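Local coordinates for protein transcriptional activator II (Enterobacteria phage lambda, PDB 1ZS4) that activates transcription of the phage repressor and integrase genes as a DNA-binding homotetramer, allowing the virus to establish latency, at residues D67-R70 and L71-V75. Numbering follows the deposited sequence.
Sequences DMAR and LARQV
Four successive backbone hydrogen bonds, each from the N-H of residue i+4 to the C=O of residue i, join D67-R70 to L71-V75 as one continuous alpha helix: L71 N to D67 O (3.0 Å), A72 N to M68 O, R73 N to A69 O and Q74 N to R70 O. On one side of the helix the R73 side chain folds back over the preceding turn. Its CG lies anti to its own carbonyl carbon (chi1 -74°), and the chain bends at chi3. This lays one guanidinium face over the backbone, with A69 O 3.6 Å and R70 CA 3.4 Å above the plane, both toward its rim. The two guanidinium planes are 57° apart, with R73 NH2 near the edge of the R70 group, 3.7 Å from R70 NE. Q74 OE1 approaches R70 CG at 3.9 Å. It makes no bond to R70 O, since both oxygens are acceptors. L71 CG leans on D67 O at 3.4 Å. Residues 67-75 form an amphipathic part of the C-terminal helix 65-78, with R70 and R73 exposed and M68, L71, A72 and V75 buried. Between them, the buried residues pack on two neighbouring subunits of the tetramer: V75 meets V75 of one, and L71 meets M68 of another. The close arginines would be expected to repel each other, but both are exposed, so water should screen much of their charge.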
loop_
_atom_site.group_PDB
_atom_site.type_symbol
_atom_site.label_atom_id
_atom_site.label_comp_id
_atom_site.label_asym_id
_atom_site.label_seq_id
_atom_site.Cartn_x
_atom_site.Cartn_y
_atom_site.Cartn_z
ATOM N N ASP C 67 12.599 14.422 1.767
ATOM C CA ASP C 67 11.635 13.333 1.722
ATOM C C ASP C 67 11.748 12.396 2.927
ATOM O O ASP C 67 10.729 11.947 3.467
ATOM C CB ASP C 67 11.817 12.539 0.420
ATOM C CG ASP C 67 11.423 13.343 -0.810
ATOM O OD1 ASP C 67 11.760 12.912 -1.932
ATOM O OD2 ASP C 67 10.766 14.398 -0.650
ATOM N N MET C 68 12.978 12.096 3.336
ATOM C CA MET C 68 13.207 11.216 4.476
ATOM C C MET C 68 12.688 11.854 5.765
ATOM O O MET C 68 12.121 11.168 6.619
ATOM C CB MET C 68 14.698 10.899 4.634
ATOM C CG MET C 68 15.025 9.914 5.778
ATOM S SD MET C 68 14.053 8.369 5.804
ATOM C CE MET C 68 14.851 7.455 4.492
ATOM N N ALA C 69 12.882 13.162 5.905
ATOM C CA ALA C 69 12.404 13.845 7.108
ATOM C C ALA C 69 10.884 13.783 7.170
ATOM O O ALA C 69 10.297 13.608 8.243
ATOM C CB ALA C 69 12.872 15.309 7.116
ATOM N N ARG C 70 10.249 13.917 6.009
ATOM C CA ARG C 70 8.799 13.889 5.910
ATOM C C ARG C 70 8.277 12.509 6.277
ATOM O O ARG C 70 7.284 12.388 6.983
ATOM C CB ARG C 70 8.389 14.263 4.488
ATOM C CG ARG C 70 6.900 14.262 4.201
ATOM C CD ARG C 70 6.699 14.995 2.883
ATOM N NE ARG C 70 7.222 16.355 3.008
ATOM C CZ ARG C 70 7.663 17.100 2.001
ATOM N NH1 ARG C 70 7.660 16.628 0.760
ATOM N NH2 ARG C 70 8.109 18.327 2.242
ATOM N N LEU C 71 8.944 11.469 5.783
ATOM C CA LEU C 71 8.542 10.097 6.092
ATOM C C LEU C 71 8.734 9.846 7.588
ATOM O O LEU C 71 7.884 9.260 8.242
ATOM C CB LEU C 71 9.394 9.102 5.307
ATOM C CG LEU C 71 9.138 8.965 3.812
ATOM C CD1 LEU C 71 10.259 8.167 3.162
ATOM C CD2 LEU C 71 7.812 8.255 3.606
ATOM N N ALA C 72 9.855 10.299 8.135
ATOM C CA ALA C 72 10.117 10.079 9.548
ATOM C C ALA C 72 9.055 10.737 10.419
ATOM O O ALA C 72 8.649 10.170 11.434
ATOM C CB ALA C 72 11.509 10.598 9.919
ATOM N N ARG C 73 8.615 11.933 10.033
ATOM C CA ARG C 73 7.591 12.638 10.805
ATOM C C ARG C 73 6.287 11.864 10.746
ATOM O O ARG C 73 5.612 11.680 11.757
ATOM C CB ARG C 73 7.334 14.039 10.246
ATOM C CG ARG C 73 8.416 15.054 10.533
ATOM C CD ARG C 73 7.896 16.455 10.222
ATOM N NE ARG C 73 7.508 16.614 8.817
ATOM C CZ ARG C 73 8.334 16.994 7.843
ATOM N NH1 ARG C 73 9.608 17.263 8.109
ATOM N NH2 ARG C 73 7.886 17.106 6.594
ATOM N N GLN C 74 5.948 11.410 9.543
ATOM C CA GLN C 74 4.715 10.662 9.332
ATOM C C GLN C 74 4.693 9.358 10.095
ATOM O O GLN C 74 3.686 9.011 10.704
ATOM C CB GLN C 74 4.520 10.363 7.850
ATOM C CG GLN C 74 4.318 11.589 6.972
ATOM C CD GLN C 74 4.321 11.240 5.494
ATOM O OE1 GLN C 74 5.318 10.749 4.962
ATOM N NE2 GLN C 74 3.201 11.482 4.826
ATOM N N VAL C 75 5.793 8.617 10.035
ATOM C CA VAL C 75 5.855 7.348 10.732
ATOM C C VAL C 75 5.897 7.578 12.236
ATOM O O VAL C 75 5.289 6.839 13.006
ATOM C CB VAL C 75 7.077 6.535 10.275
ATOM C CG1 VAL C 75 7.194 5.267 11.104
ATOM C CG2 VAL C 75 6.919 6.184 8.790
#